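Local atomic coordinates of serine-pyruvate aminotransferase (AgxT) (Sulfolobus solfataricus, PDB entry 3ZRP), a protein that probably transfers the amino group of serine to pyruvate, using pyridoxal 5'-phosphate as cofactor, as in class-V aminotransferases. Residues L57-G62 and L221-W226; S72-N77 and Y128-L133; G169-K174 and S298-G303; G49-Y54 and K174-N179; V182-S187 and G198-S203. One frame throughout, in Å; residues are numbered along the deposited sequence.

Interaction 1 of 5, residues L57-G62 and L221-W226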
# COMPACT_ATOMS: atom_id res chain seq x y z
N LEU A 57 -11.63 6.90 -6.43
CA LEU A 57 -10.22 7.05 -6.06
C LEU A 57 -9.65 5.67 -5.74
O LEU A 57 -10.34 4.81 -5.16
CB LEU A 57 -10.02 7.96 -4.83
CG LEU A 57 -10.43 9.44 -4.90
CD1 LEU A 57 -11.81 9.62 -4.30
CD2 LEU A 57 -9.43 10.39 -4.25
N ILE A 58 -8.41 5.45 -6.14
CA ILE A 58 -7.70 4.22 -5.85
C ILE A 58 -6.45 4.61 -5.04
O ILE A 58 -5.66 5.44 -5.47
CB ILE A 58 -7.38 3.47 -7.15
CG1 ILE A 58 -8.70 3.03 -7.82
CG2 ILE A 58 -6.42 2.29 -6.92
CD1 ILE A 58 -8.53 2.51 -9.27
N ILE A 59 -6.31 4.07 -3.83
CA ILE A 59 -5.22 4.51 -2.94
C ILE A 59 -4.44 3.29 -2.49
O ILE A 59 -4.95 2.18 -2.60
CB ILE A 59 -5.74 5.33 -1.71
CG1 ILE A 59 -6.67 4.48 -0.83
CG2 ILE A 59 -6.54 6.61 -2.19
CD1 ILE A 59 -7.02 5.12 0.56
N PRO A 60 -3.19 3.49 -2.01
CA PRO A 60 -2.49 2.30 -1.48
C PRO A 60 -3.10 1.75 -0.21
O PRO A 60 -3.71 2.48 0.58
CB PRO A 60 -1.06 2.82 -1.21
CG PRO A 60 -0.96 4.12 -2.00
CD PRO A 60 -2.35 4.69 -1.92
N GLY A 61 -2.86 0.46 -0.00
CA GLY A 61 -3.17 -0.23 1.22
C GLY A 61 -4.19 -1.31 1.01
O GLY A 61 -3.89 -2.41 0.50
N GLY A 62 -5.41 -1.02 1.43
CA GLY A 62 -6.50 -1.98 1.30
C GLY A 62 -7.77 -1.42 1.88
O GLY A 62 -7.91 -0.21 2.04
N LEU A 221 -3.25 9.52 3.97
CA LEU A 221 -4.64 9.09 3.79
C LEU A 221 -5.62 10.22 3.64
O LEU A 221 -6.83 10.00 3.72
CB LEU A 221 -5.11 8.14 4.91
CG LEU A 221 -4.25 6.88 5.07
CD1 LEU A 221 -4.77 5.99 6.22
CD2 LEU A 221 -4.15 6.07 3.80
N ASP A 222 -5.12 11.44 3.45
CA ASP A 222 -6.02 12.53 3.09
C ASP A 222 -6.34 12.38 1.60
O ASP A 222 -5.43 12.45 0.76
CB ASP A 222 -5.39 13.89 3.42
CG ASP A 222 -6.29 15.08 3.06
OD1 ASP A 222 -7.39 14.90 2.49
OD2 ASP A 222 -5.85 16.22 3.35
N LEU A 223 -7.61 12.12 1.30
CA LEU A 223 -8.09 11.94 -0.05
C LEU A 223 -7.83 13.17 -0.95
O LEU A 223 -7.68 13.01 -2.17
CB LEU A 223 -9.58 11.55 -0.07
CG LEU A 223 -9.93 10.18 0.55
CD1 LEU A 223 -11.45 9.99 0.64
CD2 LEU A 223 -9.23 9.03 -0.24
N ARG A 224 -7.71 14.35 -0.34
CA ARG A 224 -7.27 15.56 -1.07
C ARG A 224 -5.93 15.39 -1.78
O ARG A 224 -5.72 15.96 -2.84
CB ARG A 224 -7.25 16.80 -0.18
CG ARG A 224 -8.60 17.19 0.38
CD ARG A 224 -8.48 18.21 1.51
NE ARG A 224 -9.80 18.44 2.10
CZ ARG A 224 -10.44 17.58 2.88
NH1 ARG A 224 -9.88 16.41 3.21
NH2 ARG A 224 -11.64 17.89 3.35
N ASN A 225 -5.00 14.64 -1.19
CA ASN A 225 -3.71 14.45 -1.79
C ASN A 225 -3.72 13.49 -2.98
O ASN A 225 -2.86 13.60 -3.86
CB ASN A 225 -2.69 14.00 -0.71
CG ASN A 225 -2.38 15.11 0.25
OD1 ASN A 225 -2.33 16.27 -0.13
ND2 ASN A 225 -2.18 14.76 1.52
N TRP A 226 -4.68 12.58 -3.03
CA TRP A 226 -4.75 11.60 -4.12
C TRP A 226 -5.63 12.10 -5.27
O TRP A 226 -5.46 11.65 -6.40
CB TRP A 226 -5.29 10.26 -3.65
CG TRP A 226 -4.31 9.61 -2.76
CD1 TRP A 226 -4.35 9.60 -1.39
CD2 TRP A 226 -3.07 8.97 -3.14
NE1 TRP A 226 -3.24 8.96 -0.91
CE2 TRP A 226 -2.45 8.55 -1.95
CE3 TRP A 226 -2.45 8.69 -4.36
CZ2 TRP A 226 -1.21 7.86 -1.93
CZ3 TRP A 226 -1.23 8.01 -4.36
CH2 TRP A 226 -0.61 7.59 -3.13
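Ile59 and Pro60 lie over one face of the Trp226 indole, one on each ring. The CG2 methyl of Ile59 sits over the five-membered ring, 4.0 Å from its centroid and 22° off the normal. Pro60 covers the six-membered ring. Its CD lies 3.8 Å from that centroid, and the closest touch is Pro60 CD to Trp226 CZ2 at 3.4 Å. Both are CH-pi contacts, and both are set toward the rim of their ring. The two branches of Ile59 share the work. With CG1 held between the backbone N and the carbonyl carbon (chi1 62°), CG2 is turned to the indole and CD1 runs out to Leu221 CD2, 4.4 Å away. Leu223 CD2 fits between Leu57 and Ile59. It lies 4.1 Å from Ile59 CG2, and it also meets the CD2 methyl of Leu57. That same Leu57 methyl packs 4.2 Å from Trp226 CB, at the root of the indole. An alanine in place of Trp226 would probably open a gap over Ile59 and Pro60 and leave Tyr220 O without the NE1 donor it now has. The helix that carries the tryptophan begins at Asp222, whose OD1 accepts from Arg224 N as an N-cap. The Arg224 guanidinium grips the same oxygen in a salt bridge, from the opposite face of the carboxylate. No hydrogen bond crosses between 57-62 and 221-226. The strand that leads to the cofactor-contacting Gly62 is therefore held to the start of helix 223-234 by shape and apolar burial.

Interaction 2 of 5, residues S72-N77 and Y128-L133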
# COMPACT_ATOMS: atom_id res chain seq x y z
N SER A 72 -11.02 12.15 5.99
CA SER A 72 -10.85 13.27 5.05
C SER A 72 -12.13 14.12 4.98
O SER A 72 -12.10 15.28 4.50
CB SER A 72 -10.54 12.76 3.64
OG SER A 72 -9.29 12.03 3.58
N LEU A 73 -13.24 13.54 5.42
CA LEU A 73 -14.56 14.20 5.35
C LEU A 73 -15.04 14.73 6.71
O LEU A 73 -16.19 15.19 6.85
CB LEU A 73 -15.60 13.24 4.75
CG LEU A 73 -15.29 12.73 3.33
CD1 LEU A 73 -16.34 11.73 2.90
CD2 LEU A 73 -15.16 13.87 2.30
N LEU A 74 -14.15 14.66 7.71
CA LEU A 74 -14.53 14.93 9.10
C LEU A 74 -13.80 16.11 9.72
O LEU A 74 -12.70 16.51 9.29
CB LEU A 74 -14.34 13.67 9.97
CG LEU A 74 -15.21 12.45 9.59
CD1 LEU A 74 -14.86 11.25 10.43
CD2 LEU A 74 -16.71 12.77 9.70
N LYS A 75 -14.44 16.67 10.73
CA LYS A 75 -13.93 17.82 11.46
C LYS A 75 -13.91 17.50 12.94
O LYS A 75 -14.62 16.60 13.39
CB LYS A 75 -14.77 19.07 11.16
CG LYS A 75 -14.43 19.70 9.81
CD LYS A 75 -15.18 21.01 9.58
CE LYS A 75 -14.61 21.75 8.37
NZ LYS A 75 -15.46 22.88 7.92
N PRO A 76 -13.09 18.23 13.72
CA PRO A 76 -13.05 17.86 15.15
C PRO A 76 -14.46 17.94 15.78
O PRO A 76 -15.26 18.84 15.40
CB PRO A 76 -12.10 18.91 15.76
CG PRO A 76 -11.22 19.32 14.62
CD PRO A 76 -12.17 19.34 13.42
N ASN A 77 -14.75 16.99 16.67
CA ASN A 77 -16.03 16.90 17.40
C ASN A 77 -17.24 16.45 16.57
O ASN A 77 -18.35 16.39 17.07
CB ASN A 77 -16.31 18.22 18.14
CG ASN A 77 -15.16 18.64 19.03
OD1 ASN A 77 -14.65 17.82 19.81
ND2 ASN A 77 -14.71 19.89 18.91
N TYR A 128 -26.45 13.24 13.75
CA TYR A 128 -25.19 12.60 13.36
C TYR A 128 -24.68 13.17 12.04
O TYR A 128 -25.45 13.36 11.08
CB TYR A 128 -25.38 11.08 13.23
CG TYR A 128 -25.51 10.40 14.55
CD1 TYR A 128 -24.37 10.13 15.33
CD2 TYR A 128 -26.78 10.05 15.07
CE1 TYR A 128 -24.50 9.51 16.56
CE2 TYR A 128 -26.91 9.44 16.30
CZ TYR A 128 -25.77 9.16 17.04
OH TYR A 128 -25.88 8.56 18.25
N LYS A 129 -23.38 13.45 11.99
CA LYS A 129 -22.74 13.91 10.75
C LYS A 129 -22.57 12.73 9.77
O LYS A 129 -22.85 12.85 8.58
CB LYS A 129 -21.38 14.55 11.11
CG LYS A 129 -20.29 14.63 10.03
CD LYS A 129 -20.51 15.76 9.06
CE LYS A 129 -19.27 16.01 8.20
NZ LYS A 129 -18.36 17.06 8.78
N LEU A 130 -22.14 11.60 10.30
CA LEU A 130 -21.77 10.45 9.48
C LEU A 130 -22.27 9.13 10.05
O LEU A 130 -22.14 8.87 11.26
CB LEU A 130 -20.24 10.40 9.31
CG LEU A 130 -19.70 9.35 8.34
CD1 LEU A 130 -18.61 9.96 7.47
CD2 LEU A 130 -19.17 8.11 9.12
N VAL A 131 -22.84 8.31 9.17
CA VAL A 131 -23.25 6.96 9.51
C VAL A 131 -22.40 5.96 8.70
O VAL A 131 -22.30 6.07 7.48
CB VAL A 131 -24.77 6.72 9.24
CG1 VAL A 131 -25.14 5.28 9.62
CG2 VAL A 131 -25.60 7.74 10.03
N ALA A 132 -21.81 5.00 9.40
CA ALA A 132 -20.99 3.95 8.79
C ALA A 132 -21.70 2.61 8.83
O ALA A 132 -22.11 2.13 9.92
CB ALA A 132 -19.60 3.84 9.52
N LEU A 133 -21.82 1.99 7.66
CA LEU A 133 -22.44 0.67 7.51
C LEU A 133 -21.40 -0.34 7.00
O LEU A 133 -20.41 0.05 6.37
CB LEU A 133 -23.59 0.77 6.51
CG LEU A 133 -24.70 1.81 6.69
CD1 LEU A 133 -25.74 1.59 5.59
CD2 LEU A 133 -25.36 1.69 8.05
O HOH W 1 -16.50 18.35 7.04
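Strand 128-134 of the large mixed sheet meets the linker between helix 63-69 and strand 79-83 here: Leu74 packs on Lys129 and Leu130, where the chain turns a corner at Lys129. One methyl of the leucine does the touching. Leu74 CD2 lies 4.0 Å from Lys129 CG and, in the conformer given for Leu130, 4.1 Å from Leu130 CD1. In that conformer Leu74 and Leu130 cross at about a right angle. The lysine gives its aliphatic part to this apolar patch and carries its charge past it. Its chain starts with CG roughly opposite the backbone N (chi1 158°), then bends at chi2 and again at chi4. These bends fold the amine back over the linker. Lys129 NZ comes within 3.5 Å of Leu73 O. A water also lies between them, accepting from Lys129 NZ at 2.9 Å and probably donating to Leu73 O, 3.2 Å away. The main partner of the amine is Asp78, in a salt bridge; the same Asp78 carboxylate oxygen accepts from Lys75 N. The acid thus ties lysine and linker together, and its negative charge probably steadies the ammonium group. In the conformer given, the amine of Lys75 bonds to Gln213. Around the contact, strand 79-83 lies beside strand 128-134, and its Ile80 packs on both Leu74 and Leu130. Strand 157-163 is the neighbour on the other side, with Val161 against Leu130. Helix 204-212 covers Leu73, through Ala206, Ile209 and Leu210.

Interaction 3 of 5, residues G169-K174 and S298-G303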
# COMPACT_ATOMS: atom_id res chain seq x y z
N GLY A 169 -18.58 -6.27 -6.37
CA GLY A 169 -18.21 -7.26 -7.37
C GLY A 169 -18.94 -8.57 -7.18
O GLY A 169 -18.74 -9.50 -7.96
N ALA A 170 -19.80 -8.66 -6.16
CA ALA A 170 -20.51 -9.92 -5.89
C ALA A 170 -21.98 -9.73 -5.49
O ALA A 170 -22.83 -10.55 -5.87
CB ALA A 170 -19.77 -10.72 -4.81
N GLU A 171 -22.26 -8.71 -4.68
CA GLU A 171 -23.62 -8.38 -4.23
C GLU A 171 -24.06 -7.19 -5.06
O GLU A 171 -23.22 -6.43 -5.56
CB GLU A 171 -23.67 -8.00 -2.73
CG GLU A 171 -23.00 -9.00 -1.75
CD GLU A 171 -23.90 -10.15 -1.29
OE1 GLU A 171 -25.07 -10.26 -1.72
OE2 GLU A 171 -23.44 -10.97 -0.48
N GLU A 172 -25.38 -7.01 -5.22
CA GLU A 172 -25.87 -5.78 -5.83
C GLU A 172 -25.37 -4.56 -5.05
O GLU A 172 -25.49 -4.50 -3.82
CB GLU A 172 -27.40 -5.75 -5.89
CG GLU A 172 -27.90 -4.56 -6.71
CD GLU A 172 -29.41 -4.31 -6.62
OE1 GLU A 172 -30.10 -4.89 -5.74
OE2 GLU A 172 -29.91 -3.51 -7.43
N VAL A 173 -24.78 -3.62 -5.77
CA VAL A 173 -24.36 -2.34 -5.18
C VAL A 173 -24.84 -1.24 -6.13
O VAL A 173 -24.54 -1.27 -7.33
CB VAL A 173 -22.81 -2.25 -4.99
CG1 VAL A 173 -22.40 -0.81 -4.60
CG2 VAL A 173 -22.33 -3.32 -3.95
N LYS A 174 -25.58 -0.27 -5.58
CA LYS A 174 -26.12 0.84 -6.36
C LYS A 174 -25.80 2.15 -5.65
O LYS A 174 -26.68 2.76 -5.04
CB LYS A 174 -27.65 0.69 -6.51
CG LYS A 174 -28.11 -0.50 -7.35
CD LYS A 174 -28.12 -0.14 -8.84
CE LYS A 174 -27.65 -1.31 -9.70
NZ LYS A 174 -28.65 -2.42 -9.76
N SER A 298 -25.02 -13.79 3.29
CA SER A 298 -24.22 -13.15 2.25
C SER A 298 -23.86 -14.15 1.17
O SER A 298 -23.74 -15.35 1.42
CB SER A 298 -22.92 -12.51 2.78
OG SER A 298 -21.90 -13.49 3.00
N ASN A 299 -23.68 -13.62 -0.03
CA ASN A 299 -23.28 -14.41 -1.18
C ASN A 299 -21.75 -14.49 -1.38
O ASN A 299 -21.28 -15.01 -2.40
CB ASN A 299 -24.05 -13.91 -2.41
CG ASN A 299 -25.57 -14.12 -2.25
OD1 ASN A 299 -26.01 -15.03 -1.53
ND2 ASN A 299 -26.35 -13.27 -2.89
N THR A 300 -20.99 -14.03 -0.38
CA THR A 300 -19.53 -14.09 -0.44
C THR A 300 -18.91 -14.91 0.66
O THR A 300 -17.83 -15.46 0.47
CB THR A 300 -18.86 -12.68 -0.44
OG1 THR A 300 -19.23 -11.98 0.77
CG2 THR A 300 -19.33 -11.90 -1.65
N VAL A 301 -19.56 -14.97 1.82
CA VAL A 301 -19.02 -15.66 3.01
C VAL A 301 -20.15 -16.40 3.75
O VAL A 301 -21.21 -15.83 3.99
CB VAL A 301 -18.39 -14.67 4.03
CG1 VAL A 301 -17.85 -15.42 5.26
CG2 VAL A 301 -17.27 -13.85 3.39
N THR A 302 -19.89 -17.64 4.15
CA THR A 302 -20.83 -18.41 4.96
C THR A 302 -20.06 -19.00 6.13
O THR A 302 -19.04 -19.63 5.93
CB THR A 302 -21.47 -19.57 4.12
OG1 THR A 302 -22.10 -19.02 2.96
CG2 THR A 302 -22.52 -20.31 4.95
N GLY A 303 -20.56 -18.78 7.34
CA GLY A 303 -19.95 -19.35 8.54
C GLY A 303 -20.62 -20.68 8.85
O GLY A 303 -21.86 -20.80 8.74
O HOH W 2 -25.10 -12.02 -4.95
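The carboxylate of Glu171 and the side-chain amide of Asn299 lie with their planes only 20° apart, although the two side chains cross at about a right angle. Glu171 OE2 takes the backbone N-H of Asn299 at 2.7 Å. The donor arrives on the syn side, 23° out of the carboxylate plane, and the bond is fairly straight at 158°. The other oxygen, Glu171 OE1, forms a salt bridge with Arg143, so each oxygen has a partner and the group is held against rotation. A bend at chi2 curls the acid toward 298-303. The amide of Asn299 is tied back by a water that accepts from Asn299 ND2 at 2.7 Å and donates to Ala170 O at 2.9 Å. A glutamine in place of Glu171 would probably leave Arg143 without its opposite charge and weaken the hold on Asn299 N. Beside this polar patch, Ala170 CB presses on Thr300 CG2 at 3.4 Å, tighter than usual for two methyls. The hydroxyl of Thr300 bonds to the carbonyl of Ser166, a residue that binds the cofactor. The contact joins the linker between strands 157-163 and 182-186 to the start of strand 301-305, at the edge of the small antiparallel sheet. Helix 264-284 packs on Ala170 and Asn299, and strand 136-137 places Val136 against Glu171, Ser298 and Thr300.

Interaction 4 of 5, residues G49-Y54 and K174-N179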
# COMPACT_ATOMS: atom_id res chain seq x y z
N GLY A 49 -22.14 0.98 -9.68
CA GLY A 49 -23.35 1.54 -10.27
C GLY A 49 -23.47 3.02 -10.01
O GLY A 49 -24.28 3.44 -9.20
N ALA A 50 -22.65 3.81 -10.69
CA ALA A 50 -22.71 5.26 -10.58
C ALA A 50 -22.30 5.93 -11.88
O ALA A 50 -21.46 5.43 -12.61
CB ALA A 50 -21.84 5.75 -9.44
N SER A 51 -22.89 7.09 -12.14
CA SER A 51 -22.54 7.92 -13.29
C SER A 51 -21.24 8.69 -13.02
O SER A 51 -20.69 8.62 -11.89
CB SER A 51 -23.67 8.91 -13.57
OG SER A 51 -23.73 9.88 -12.54
N LYS A 52 -20.79 9.42 -14.04
CA LYS A 52 -19.57 10.23 -13.98
C LYS A 52 -19.65 11.38 -12.97
O LYS A 52 -18.67 12.10 -12.78
CB LYS A 52 -19.20 10.76 -15.37
CG LYS A 52 -20.02 11.96 -15.85
CD LYS A 52 -19.98 12.09 -17.39
CE LYS A 52 -19.62 13.51 -17.84
NZ LYS A 52 -20.52 14.56 -17.28
N ASN A 53 -20.81 11.55 -12.35
CA ASN A 53 -20.99 12.51 -11.26
C ASN A 53 -20.27 12.08 -9.98
O ASN A 53 -19.98 12.91 -9.11
CB ASN A 53 -22.47 12.69 -10.96
CG ASN A 53 -23.11 13.76 -11.81
OD1 ASN A 53 -23.30 13.58 -13.02
ND2 ASN A 53 -23.45 14.87 -11.19
N TYR A 54 -20.04 10.78 -9.86
CA TYR A 54 -19.39 10.21 -8.68
C TYR A 54 -17.90 10.03 -8.95
O TYR A 54 -17.51 9.59 -10.03
CB TYR A 54 -20.06 8.89 -8.31
CG TYR A 54 -21.36 9.09 -7.58
CD1 TYR A 54 -22.41 9.82 -8.17
CD2 TYR A 54 -21.56 8.56 -6.30
CE1 TYR A 54 -23.62 10.02 -7.49
CE2 TYR A 54 -22.77 8.75 -5.63
CZ TYR A 54 -23.79 9.49 -6.23
OH TYR A 54 -24.98 9.68 -5.57
N LYS A 174 -25.58 -0.27 -5.58
CA LYS A 174 -26.12 0.84 -6.36
C LYS A 174 -25.80 2.15 -5.65
O LYS A 174 -26.68 2.76 -5.04
CB LYS A 174 -27.65 0.69 -6.51
CG LYS A 174 -28.11 -0.50 -7.35
CD LYS A 174 -28.12 -0.14 -8.84
CE LYS A 174 -27.65 -1.31 -9.70
NZ LYS A 174 -28.65 -2.42 -9.76
N ALA A 175 -24.55 2.58 -5.74
CA ALA A 175 -24.07 3.69 -4.92
C ALA A 175 -24.83 4.99 -5.19
O ALA A 175 -25.23 5.67 -4.25
CB ALA A 175 -22.54 3.89 -5.06
N GLU A 176 -25.06 5.33 -6.46
CA GLU A 176 -25.77 6.57 -6.80
C GLU A 176 -27.28 6.50 -6.48
O GLU A 176 -27.84 7.41 -5.85
CB GLU A 176 -25.54 6.95 -8.27
CG GLU A 176 -26.46 8.07 -8.76
CD GLU A 176 -25.95 8.82 -9.98
OE1 GLU A 176 -25.02 8.34 -10.67
OE2 GLU A 176 -26.50 9.90 -10.25
N GLU A 177 -27.91 5.42 -6.92
CA GLU A 177 -29.35 5.24 -6.71
C GLU A 177 -29.72 5.21 -5.23
O GLU A 177 -30.72 5.80 -4.83
CB GLU A 177 -29.85 3.99 -7.41
CG GLU A 177 -31.36 3.93 -7.57
CD GLU A 177 -31.85 2.56 -7.96
OE1 GLU A 177 -31.44 2.06 -9.04
OE2 GLU A 177 -32.64 1.97 -7.19
N TRP A 178 -28.90 4.56 -4.41
CA TRP A 178 -29.13 4.53 -2.97
C TRP A 178 -28.64 5.79 -2.26
O TRP A 178 -28.91 5.96 -1.07
CB TRP A 178 -28.50 3.30 -2.31
CG TRP A 178 -28.91 1.98 -2.89
CD1 TRP A 178 -30.05 1.69 -3.61
CD2 TRP A 178 -28.21 0.73 -2.73
NE1 TRP A 178 -30.07 0.37 -3.96
CE2 TRP A 178 -28.95 -0.25 -3.44
CE3 TRP A 178 -27.01 0.36 -2.10
CZ2 TRP A 178 -28.57 -1.59 -3.50
CZ3 TRP A 178 -26.61 -0.98 -2.17
CH2 TRP A 178 -27.39 -1.95 -2.86
N ASN A 179 -27.96 6.67 -3.00
CA ASN A 179 -27.43 7.95 -2.48
C ASN A 179 -26.42 7.71 -1.33
O ASN A 179 -26.60 8.18 -0.23
CB ASN A 179 -28.59 8.88 -2.05
CG ASN A 179 -28.21 10.38 -2.08
OD1 ASN A 179 -27.05 10.77 -2.28
ND2 ASN A 179 -29.22 11.22 -1.86
O HOH W 3 -26.92 3.51 -8.59
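Glu176 OE1 is gripped twice by Ser51. The hydroxyl, Ser51 OG, donates at 2.7 Å to the syn lone pair, on the side of the other carboxylate oxygen. The backbone Ser51 N donates to the same OE1 at 2.9 Å, nearly in line with the C-O bond, with an angle of 166° at the hydrogen. The two bonds fix the end of the glutamate over the start of the 51-54 beta turn. Its CG stands opposite the backbone N (chi1 169°), and the rest of the chain runs out extended to reach the serine. On the way it crosses the Tyr54 ring at a slant. Glu176 CB sits over one face, 4.0 Å from the ring centroid, a CH-pi contact. The carboxylate plane is turned 29° from the ring. Behind the glutamate the backbones meet. Glu176 N makes a weak bond to Gly49 O at 3.4 Å. A water also links the segments, donating to Gly49 O and accepting from Glu177 N, both at 2.7 Å. Gly49 has positive phi and ends helix 31-48 in a Schellman motif; its carbonyl meets 174-179. The contact thus joins the linker from helix 31-48 to strand 55-60 with the one that leads into strand 182-186. Leu201 of strand 197-202 packs on Ala50, Tyr54 and Ala175, while Trp178 lies against Tyr183 and helix 146-153.

Interaction 5 of 5, residues V182-S187 and G198-S203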
# COMPACT_ATOMS: atom_id res chain seq x y z
N VAL A 182 -19.83 7.65 0.44
CA VAL A 182 -18.60 6.88 0.21
C VAL A 182 -18.94 5.40 0.19
O VAL A 182 -19.45 4.86 1.15
CB VAL A 182 -17.53 7.07 1.34
CG1 VAL A 182 -16.25 6.27 0.99
CG2 VAL A 182 -17.18 8.56 1.57
N TYR A 183 -18.64 4.73 -0.92
CA TYR A 183 -18.78 3.28 -1.00
C TYR A 183 -17.35 2.81 -1.22
O TYR A 183 -16.66 3.35 -2.09
CB TYR A 183 -19.72 2.88 -2.17
CG TYR A 183 -20.65 1.75 -1.80
CD1 TYR A 183 -20.15 0.49 -1.45
CD2 TYR A 183 -22.05 1.96 -1.76
CE1 TYR A 183 -21.00 -0.55 -1.08
CE2 TYR A 183 -22.92 0.91 -1.41
CZ TYR A 183 -22.38 -0.34 -1.05
OH TYR A 183 -23.19 -1.38 -0.66
N LEU A 184 -16.85 1.89 -0.40
CA LEU A 184 -15.45 1.55 -0.52
C LEU A 184 -15.27 0.02 -0.58
O LEU A 184 -16.15 -0.75 -0.15
CB LEU A 184 -14.62 2.19 0.61
CG LEU A 184 -14.95 1.73 2.04
CD1 LEU A 184 -14.21 0.42 2.39
CD2 LEU A 184 -14.64 2.82 3.08
N THR A 185 -14.15 -0.39 -1.17
CA THR A 185 -13.80 -1.79 -1.25
C THR A 185 -12.26 -1.96 -1.28
O THR A 185 -11.51 -0.99 -1.01
CB THR A 185 -14.56 -2.51 -2.43
OG1 THR A 185 -14.39 -3.91 -2.31
CG2 THR A 185 -14.07 -2.06 -3.81
N ALA A 186 -11.80 -3.17 -1.54
CA ALA A 186 -10.37 -3.47 -1.66
C ALA A 186 -10.13 -4.22 -2.95
O ALA A 186 -11.08 -4.73 -3.55
CB ALA A 186 -9.89 -4.31 -0.45
N SER A 187 -8.87 -4.34 -3.38
CA SER A 187 -8.58 -5.02 -4.64
C SER A 187 -8.70 -6.55 -4.59
O SER A 187 -8.99 -7.19 -5.60
CB SER A 187 -7.24 -4.56 -5.21
OG SER A 187 -6.18 -4.68 -4.28
N GLY A 198 -6.81 0.16 -1.75
CA GLY A 198 -8.14 0.48 -1.25
C GLY A 198 -8.84 1.25 -2.37
O GLY A 198 -8.15 1.90 -3.15
N LEU A 199 -10.16 1.10 -2.49
CA LEU A 199 -10.91 1.74 -3.58
C LEU A 199 -12.13 2.48 -3.04
O LEU A 199 -12.86 1.95 -2.23
CB LEU A 199 -11.36 0.71 -4.62
CG LEU A 199 -10.34 0.06 -5.54
CD1 LEU A 199 -9.59 -0.98 -4.80
CD2 LEU A 199 -11.04 -0.57 -6.74
N LEU A 200 -12.36 3.71 -3.51
CA LEU A 200 -13.45 4.52 -2.95
C LEU A 200 -14.23 5.18 -4.06
O LEU A 200 -13.65 5.52 -5.06
CB LEU A 200 -12.89 5.60 -1.99
CG LEU A 200 -12.09 5.06 -0.77
CD1 LEU A 200 -10.55 5.17 -1.02
CD2 LEU A 200 -12.47 5.74 0.50
N LEU A 201 -15.53 5.32 -3.87
CA LEU A 201 -16.40 6.11 -4.79
C LEU A 201 -17.13 7.15 -3.96
O LEU A 201 -17.83 6.82 -3.01
CB LEU A 201 -17.38 5.18 -5.50
CG LEU A 201 -18.26 5.91 -6.56
CD1 LEU A 201 -17.42 6.17 -7.80
CD2 LEU A 201 -19.47 5.09 -6.89
N LEU A 202 -16.98 8.42 -4.35
CA LEU A 202 -17.46 9.54 -3.58
C LEU A 202 -18.59 10.26 -4.31
O LEU A 202 -18.52 10.47 -5.53
CB LEU A 202 -16.34 10.53 -3.29
CG LEU A 202 -15.56 10.38 -1.96
CD1 LEU A 202 -14.87 9.06 -1.92
CD2 LEU A 202 -14.56 11.49 -1.78
N SER A 203 -19.62 10.61 -3.55
CA SER A 203 -20.73 11.41 -4.06
C SER A 203 -20.29 12.85 -4.31
O SER A 203 -19.25 13.31 -3.77
CB SER A 203 -21.87 11.39 -3.06
OG SER A 203 -21.51 12.15 -1.93
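Val182, Leu184 and Leu200 form the apolar centre of this antiparallel pair, on one face of the sheet. Val182 CG1 meets Leu200 CD2 at 3.8 Å, and the two side chains lie side by side, pointing the same way. The Leu184 CB touches Leu200 CG at 4.1 Å. Leu202 extends the patch, its CD1 against Val182 CG2. Met67 and Ala66 of helix 63-69 cover this face, on Leu184 and Leu200. The other face carries Tyr183, Thr185, Leu199 and Leu201, under helix 31-48. There Thr185 CG2 lies 4.0 Å from Leu199 CB. The methyl is put there by chi1 of -169°, which sends OG1 the other way, to the carbonyl of Gly164. Between the faces runs the backbone. Tyr183 and Leu201 are a hydrogen-bonded pair, with Leu201 N to Tyr183 O at 2.9 Å and Tyr183 N to Leu201 O at 3.1 Å. Thr185 and Leu199 form the next, and Thr185 N to Leu199 O is 2.9 Å. The return bond, Leu199 N to Thr185 O, comes from 43° above the carbonyl plane. At the polar edge Ser187 OG bonds to Ala194 O, inside the connection between the strands. This is a beta hairpin; the N-to-C directions of its short strand segments are 161° apart, close to antiparallel. The backbones of Val182 and Leu184 bond instead to strand 157-163 and Gly164, those of Gly198 and Leu200 to strand 55-60. The buried pair ends next to the cofactor pocket: the Ala186 side chain is about 4 Å from the pyridoxal phosphate, and Gln188 and Lys189, which line the pocket, follow.

Interactions 1, 2 and 5 involve the large mixed sheet; 3 and 4 involve linkers, and 3 reaches the small antiparallel sheet. In interaction 5, strand 197-202 is the neighbour of strand 55-60 of interaction 1, with centres 10 Å apart. Interaction 2 reaches the same sheet at strand 128-134, and Ser72 bonds to Leu223 and Arg224 of interaction 1. Interactions 3 and 4 share Lys174; their centres are 18 Å apart. Interaction 4 touches interaction 5 through Ala50 and Leu201. Along the chain, the segments of interaction 1 enclose those of interactions 2 and 5, while 3 and 4 cross. Interactions 1, 3 and 5 come near the cofactor pocket, through Gly62, Thr300 beside Ser166, and Ala186; interaction 2 lies away from it.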